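Local coordinates for protein SusD homolog (Bacteroides thetaiotaomicron, PDB 3SGH) that probably binds glycans at the outer membrane, as a SusD-like lipoprotein serving polysaccharide uptake by this gut bacterium, at residues Q208-A211 / Q212-V215; F187-T190 / L191-R194; I197-S200 / G201-E205. One frame throughout, in Å; residues are numbered along the deposited sequence. Where two conformers were deposited one is given.

Contact 1: Q208-A211 / Q212-V215; sequences QTKA and QEAV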
loop_
_atom_site.group_PDB
_atom_site.type_symbol
_atom_site.label_atom_id
_atom_site.label_comp_id
_atom_site.label_asym_id
_atom_site.label_seq_id
_atom_site.Cartn_x
_atom_site.Cartn_y
_atom_site.Cartn_z
ATOM N N GLN A 208 7.220 18.491 -5.451
ATOM C CA GLN A 208 7.062 18.847 -6.834
ATOM C C GLN A 208 8.329 18.585 -7.642
ATOM O O GLN A 208 8.262 18.027 -8.758
ATOM C CB GLN A 208 6.633 20.314 -7.012
ATOM C CG GLN A 208 6.487 20.705 -8.479
ATOM C CD GLN A 208 5.833 22.091 -8.694
ATOM O OE1 GLN A 208 5.542 22.797 -7.739
ATOM N NE2 GLN A 208 5.614 22.466 -9.961
ATOM N N THR A 209 9.461 19.043 -7.131
ATOM C CA THR A 209 10.727 18.816 -7.809
ATOM C C THR A 209 11.014 17.353 -8.048
ATOM O O THR A 209 11.337 16.930 -9.165
ATOM C CB THR A 209 11.879 19.442 -7.034
ATOM O OG1 THR A 209 11.667 20.844 -6.972
ATOM C CG2 THR A 209 13.223 19.203 -7.769
ATOM N N LYS A 210 10.880 16.537 -7.011
ATOM C CA LYS A 210 11.068 15.105 -7.195
ATOM C C LYS A 210 10.056 14.454 -8.173
ATOM O O LYS A 210 10.440 13.585 -9.002
ATOM C CB LYS A 210 10.997 14.367 -5.856
ATOM C CG LYS A 210 12.108 14.738 -4.891
ATOM C CD LYS A 210 13.455 14.275 -5.384
ATOM C CE LYS A 210 14.580 14.547 -4.420
ATOM N NZ LYS A 210 15.376 15.753 -4.755
ATOM N N ALA A 211 8.799 14.875 -8.088
ATOM C CA ALA A 211 7.744 14.301 -8.942
ATOM C C ALA A 211 8.043 14.617 -10.414
ATOM O O ALA A 211 7.924 13.749 -11.305
ATOM C CB ALA A 211 6.377 14.803 -8.548
ATOM N N GLN A 212 8.406 15.856 -10.680
ATOM C CA GLN A 212 8.742 16.291 -12.046
ATOM C C GLN A 212 9.975 15.556 -12.595
ATOM O O GLN A 212 9.973 15.124 -13.759
ATOM C CB GLN A 212 8.834 17.815 -12.153
ATOM C CG GLN A 212 7.454 18.423 -12.014
ATOM C CD GLN A 212 7.343 19.917 -12.042
ATOM O OE1 GLN A 212 6.233 20.435 -11.933
ATOM N NE2 GLN A 212 8.449 20.620 -12.237
ATOM N N GLU A 213 10.997 15.383 -11.776
ATOM C CA GLU A 213 12.123 14.525 -12.152
ATOM C C GLU A 213 11.689 13.128 -12.507
ATOM O O GLU A 213 12.171 12.552 -13.496
ATOM C CB GLU A 213 13.162 14.461 -11.049
ATOM C CG GLU A 213 13.959 15.752 -10.860
ATOM C CD GLU A 213 14.779 15.761 -9.570
ATOM O OE1 GLU A 213 14.818 14.740 -8.820
ATOM O OE2 GLU A 213 15.388 16.813 -9.285
ATOM N N ALA A 214 10.836 12.541 -11.656
ATOM C CA ALA A 214 10.308 11.205 -11.877
ATOM C C ALA A 214 9.596 11.098 -13.211
ATOM O O ALA A 214 9.833 10.143 -13.959
ATOM C CB ALA A 214 9.385 10.778 -10.760
ATOM N N VAL A 215 8.780 12.099 -13.535
ATOM C CA VAL A 215 8.024 12.090 -14.783
ATOM C C VAL A 215 8.946 12.175 -16.001
ATOM O O VAL A 215 8.764 11.441 -16.958
ATOM C CB VAL A 215 6.959 13.219 -14.789
ATOM C CG1 VAL A 215 6.282 13.303 -16.170
ATOM C CG2 VAL A 215 5.966 12.919 -13.703
HETATM O O HOH W 1 16.655 14.554 -7.222
HETATM O O HOH W 2 16.303 17.347 -6.884
#

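Contact 2: F187-T190 / L191-R194; sequences FANT and LKLR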
loop_
_atom_site.group_PDB
_atom_site.type_symbol
_atom_site.label_atom_id
_atom_site.label_comp_id
_atom_site.label_asym_id
_atom_site.label_seq_id
_atom_site.Cartn_x
_atom_site.Cartn_y
_atom_site.Cartn_z
ATOM N N PHE A 187 9.794 1.382 -12.943
ATOM C CA PHE A 187 9.377 1.024 -11.560
ATOM C C PHE A 187 9.969 2.026 -10.570
ATOM O O PHE A 187 9.250 2.606 -9.706
ATOM C CB PHE A 187 9.816 -0.401 -11.218
ATOM C CG PHE A 187 9.427 -0.850 -9.839
ATOM C CD1 PHE A 187 10.248 -0.551 -8.752
ATOM C CD2 PHE A 187 8.317 -1.666 -9.647
ATOM C CE1 PHE A 187 9.911 -0.979 -7.435
ATOM C CE2 PHE A 187 7.962 -2.101 -8.356
ATOM C CZ PHE A 187 8.778 -1.755 -7.236
ATOM N N ALA A 188 11.262 2.274 -10.707
ATOM C CA ALA A 188 11.959 3.160 -9.790
ATOM C C ALA A 188 11.416 4.606 -9.848
ATOM O O ALA A 188 11.237 5.248 -8.810
ATOM C CB ALA A 188 13.464 3.122 -10.024
ATOM N N ASN A 189 11.194 5.120 -11.051
ATOM C CA ASN A 189 10.615 6.468 -11.203
ATOM C C ASN A 189 9.188 6.552 -10.717
ATOM O O ASN A 189 8.783 7.577 -10.163
ATOM C CB ASN A 189 10.753 6.953 -12.649
ATOM C CG ASN A 189 12.163 7.471 -12.931
ATOM O OD1 ASN A 189 12.615 8.408 -12.288
ATOM N ND2 ASN A 189 12.856 6.848 -13.879
ATOM N N THR A 190 8.429 5.469 -10.850
ATOM C CA THR A 190 7.046 5.477 -10.400
ATOM C C THR A 190 7.035 5.464 -8.860
ATOM O O THR A 190 6.218 6.129 -8.221
ATOM C CB THR A 190 6.241 4.285 -10.957
ATOM O OG1 THR A 190 6.300 4.267 -12.391
ATOM C CG2 THR A 190 4.782 4.351 -10.534
ATOM N N LEU A 191 7.960 4.731 -8.276
ATOM C CA LEU A 191 8.132 4.750 -6.806
ATOM C C LEU A 191 8.538 6.116 -6.324
ATOM O O LEU A 191 7.991 6.639 -5.318
ATOM C CB LEU A 191 9.228 3.780 -6.382
ATOM C CG LEU A 191 9.539 3.679 -4.882
ATOM C CD1 LEU A 191 8.308 3.293 -4.033
ATOM C CD2 LEU A 191 10.720 2.707 -4.639
ATOM N N LYS A 192 9.455 6.720 -7.058
ATOM C CA LYS A 192 9.884 8.089 -6.766
ATOM C C LYS A 192 8.665 9.011 -6.790
ATOM O O LYS A 192 8.472 9.813 -5.897
ATOM C CB LYS A 192 10.948 8.563 -7.735
ATOM C CG LYS A 192 11.473 9.978 -7.460
ATOM C CD LYS A 192 12.696 10.237 -8.380
ATOM C CE LYS A 192 13.227 11.642 -8.236
ATOM N NZ LYS A 192 14.482 11.889 -9.007
ATOM N N LEU A 193 7.804 8.851 -7.787
ATOM C CA LEU A 193 6.582 9.674 -7.869
ATOM C C LEU A 193 5.580 9.377 -6.737
ATOM O O LEU A 193 5.006 10.328 -6.154
ATOM C CB LEU A 193 5.924 9.513 -9.232
ATOM C CG LEU A 193 4.680 10.324 -9.510
ATOM C CD1 LEU A 193 4.991 11.815 -9.340
ATOM C CD2 LEU A 193 4.183 10.030 -10.941
ATOM N N ARG A 194 5.408 8.102 -6.395
ATOM C CA ARG A 194 4.561 7.709 -5.221
ATOM C C ARG A 194 5.029 8.396 -3.946
ATOM O O ARG A 194 4.234 9.016 -3.192
ATOM C CB ARG A 194 4.592 6.213 -4.992
ATOM C CG ARG A 194 3.791 5.787 -3.761
ATOM C CD ARG A 194 4.099 4.332 -3.376
ATOM N NE ARG A 194 3.521 3.370 -4.298
ATOM C CZ ARG A 194 3.669 2.036 -4.173
ATOM N NH1 ARG A 194 4.407 1.522 -3.184
ATOM N NH2 ARG A 194 3.134 1.226 -5.043
HETATM O O HOH W 3 14.234 10.571 -11.617
#

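Contact 3: I197-S200 / G201-E205; sequences IRIS and GVEPE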
loop_
_atom_site.group_PDB
_atom_site.type_symbol
_atom_site.label_atom_id
_atom_site.label_comp_id
_atom_site.label_asym_id
_atom_site.label_seq_id
_atom_site.Cartn_x
_atom_site.Cartn_y
_atom_site.Cartn_z
ATOM N N ILE A 197 4.422 12.292 -4.048
ATOM C CA ILE A 197 3.007 12.591 -3.742
ATOM C C ILE A 197 2.751 12.393 -2.241
ATOM O O ILE A 197 2.102 13.214 -1.602
ATOM C CB ILE A 197 2.036 11.726 -4.611
ATOM C CG1 ILE A 197 2.027 12.297 -6.063
ATOM C CG2 ILE A 197 0.592 11.663 -3.964
ATOM C CD1 ILE A 197 1.239 13.654 -6.216
ATOM N N ARG A 198 3.347 11.358 -1.658
ATOM C CA ARG A 198 3.057 11.062 -0.247
ATOM C C ARG A 198 3.515 12.152 0.694
ATOM O O ARG A 198 2.826 12.424 1.712
ATOM C CB ARG A 198 3.648 9.744 0.164
ATOM C CG ARG A 198 3.189 9.388 1.597
ATOM C CD ARG A 198 3.130 8.022 1.865
ATOM N NE ARG A 198 2.299 7.291 0.933
ATOM C CZ ARG A 198 2.456 5.994 0.752
ATOM N NH1 ARG A 198 3.381 5.336 1.469
ATOM N NH2 ARG A 198 1.690 5.340 -0.132
ATOM N N ILE A 199 4.679 12.753 0.383
ATOM C CA ILE A 199 5.211 13.868 1.184
ATOM C C ILE A 199 4.846 15.296 0.711
ATOM O O ILE A 199 5.377 16.305 1.279
ATOM C CB ILE A 199 6.727 13.721 1.436
ATOM C CG1 ILE A 199 7.549 13.931 0.162
ATOM C CG2 ILE A 199 7.058 12.350 2.072
ATOM C CD1 ILE A 199 8.989 14.393 0.497
ATOM N N SER A 200 3.880 15.377 -0.217
ATOM C CA SER A 200 3.597 16.605 -0.943
ATOM C C SER A 200 2.815 17.590 -0.089
ATOM O O SER A 200 2.853 18.812 -0.343
ATOM C CB SER A 200 2.865 16.334 -2.246
ATOM O OG SER A 200 1.607 15.733 -2.041
ATOM N N GLY A 201 2.125 17.075 0.938
ATOM C CA GLY A 201 1.366 17.960 1.836
ATOM C C GLY A 201 2.317 18.735 2.735
ATOM O O GLY A 201 2.184 19.973 2.940
ATOM N N VAL A 202 3.289 18.011 3.287
ATOM C CA VAL A 202 4.235 18.610 4.235
ATOM C C VAL A 202 5.355 19.351 3.546
ATOM O O VAL A 202 5.766 20.382 4.050
ATOM C CB VAL A 202 4.813 17.560 5.228
ATOM C CG1 VAL A 202 5.554 16.412 4.488
ATOM C CG2 VAL A 202 5.722 18.233 6.323
ATOM N N GLU A 203 5.807 18.877 2.380
ATOM C CA GLU A 203 6.857 19.551 1.594
ATOM C C GLU A 203 6.477 19.764 0.121
ATOM O O GLU A 203 6.973 19.055 -0.795
ATOM C CB GLU A 203 8.181 18.793 1.704
ATOM C CG GLU A 203 8.795 18.821 3.096
ATOM C CD GLU A 203 10.227 18.361 3.117
ATOM O OE1 GLU A 203 10.558 17.457 2.318
ATOM O OE2 GLU A 203 11.023 18.883 3.936
ATOM N N PRO A 204 5.606 20.737 -0.120
ATOM C CA PRO A 204 5.045 20.842 -1.466
ATOM C C PRO A 204 6.056 21.136 -2.542
ATOM O O PRO A 204 5.946 20.630 -3.663
ATOM C CB PRO A 204 4.039 21.994 -1.349
ATOM C CG PRO A 204 4.019 22.437 0.032
ATOM C CD PRO A 204 4.837 21.517 0.862
ATOM N N GLU A 205 7.048 21.951 -2.222
ATOM C CA GLU A 205 7.983 22.334 -3.283
ATOM C C GLU A 205 9.043 21.257 -3.496
ATOM O O GLU A 205 9.307 20.902 -4.654
ATOM C CB GLU A 205 8.550 23.736 -3.086
ATOM C CG GLU A 205 7.452 24.850 -3.006
ATOM C CD GLU A 205 6.446 24.847 -4.174
ATOM O OE1 GLU A 205 6.876 24.847 -5.351
ATOM O OE2 GLU A 205 5.220 24.860 -3.894
HETATM O O HOH W 4 2.303 14.987 2.800
#

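Contact 1: Q208-A211 / Q212-V215
Q208 and Q212, one helical turn apart, run out side by side in the same direction and join at their ends. With CG anti to the backbone N (chi1 179°), the extended Q208 chain carries NE2 to OE1 of Q212, 2.9 Å away. The bond is nearly straight at NE2 and lies in the amide plane of Q208, yet the donor stands above the carbonyl plane of Q212, the two amides being turned almost perpendicular (84°). Q212 OE1 also accepts from the backbone N of N335, so this one oxygen is gripped by two N-H groups. An alanine in place of Q212 would probably leave the NE2 of Q208 and the backbone N of N335 without this shared acceptor and free the Q208 amide to turn. One residue on, T209 sets its methyl CG2 against E213 OE2 at 3.6 Å. K210 bends at chi2 to lie alongside E213, its CD 3.7 Å from OE1. NZ stays 4.2 Å from E213 OE1, beyond a salt bridge; a water takes a hydrogen bond from NZ of K210 at 2.8 Å and gives one to OE2 of E213 at 2.6 Å. The closer charge partner of E213 is K192 on the preceding helix. A211 receives the N-H of V215 on its O, and CG2 of V215 rests on the same oxygen at 3.2 Å. All four backbone bonds are regular i to i+4 links of helix 204-217. Its inner face, with A211 and A214, lies on K192, L193 and A196 of helix 181-198, while W334 and M336 of a loop flank the glutamine side.

Contact 2: F187-T190 / L191-R194
The backbone from F187 to R194 is regular helix, each N-H of L191 to R194 bonding the carbonyl four residues back, as in R194 N to T190 O at 2.8 Å. The first side-chain carbons of L191 and K192 lie over carbonyl oxygens of the preceding turn: CB of L191 sits 3.5 Å from O of A188, and CB of K192 lies 3.4 Å from O of N189. Between the side chains of N189 and K192 a water makes the link. It gives a hydrogen bond to OD1 of N189 at 2.8 Å and accepts one from NZ of K192 at 2.9 Å, bridging two polar atoms too far apart to bond directly; OD1 of N189 comes no nearer to the K192 side chain than 4.3 Å, at CD. K192 reaches this point fully stretched, every torsion near 180° from chi1 (-178°) outward, so that a buried amine stands clear of its own helix. There it meets D152 in a salt bridge, with E213 as its second charge partner; two carboxylates and a water gather round the ammonium, which would probably keep K192 protonated although it is buried. T190 turns OG1 beside its own backbone N (chi1 -56°), placing the hydroxyl at the carbonyl of K186 and the backbone N of M220, while R194 pairs its NE with E321 and its NH1 with the hydroxyl of Y111. Consistent with an inner helix of the alpha-alpha superhelix, this part of helix 181-198 is enclosed on several faces: L193 and K192 pack on helix 204-217, A188, N189 and K192 on helix 140-162, and F187, T190 and R194 on strand 314-317.

Contact 3: I197-S200 / G201-E205
V202 puts its methyl CG1 between the backbone N and the carbonyl carbon (chi1 59°), which tucks it under the turn, 3.2 Å from O of I199 and 4.2 Å from CB of I199. S200 likewise folds its hydroxyl inward (chi1 62°), and OG gives a hydrogen bond to O of I197 at 2.6 Å. That carbonyl accepts the S200 N-H as well, so two donors from one residue hold it. The I199 oxygen that V202 touches also receives the N-H of E203 at 2.8 Å, almost along the C=O axis, and so closes the turn. A water takes the N-H of G201 and gives a hydrogen bond to O of R198, bridging the two where the chain turns. O of S200 faces P204, whose ring nitrogen has no hydrogen to offer; what it meets instead is a bent CA-H...O contact, at most weak, with CA of P204 3.2 Å from O of S200. CD1 of I199 crosses to OE1 of E203 at 3.9 Å, but the carboxylate is held by H145 and Q141, one oxygen to each. E203 is the N-cap residue of helix 204-217. This corner between the two helices packs I199 on W144 and F148 of helix 140-162, S200 on R431 of helix 424-432, and V202 on W490.

Overall arrangement
The three contacts follow one path: contact 2 lies in helix 181-198, contact 3 is the turn after it, and contact 1 lies in helix 204-217. The turn reverses the chain, so the two helices run roughly antiparallel as a hairpin, and contacts 1 and 2, with centres about 10 Å apart, touch directly through packed apolar side chains and a salt bridge. Contact 3 adjoins both in sequence, its centre about 11 Å from that of contact 1 and 15 Å from that of contact 2. Burial falls from contact 2, nearest the chain's centre, to contact 1, consistent with an outer helix layered on an inner one in the superhelix.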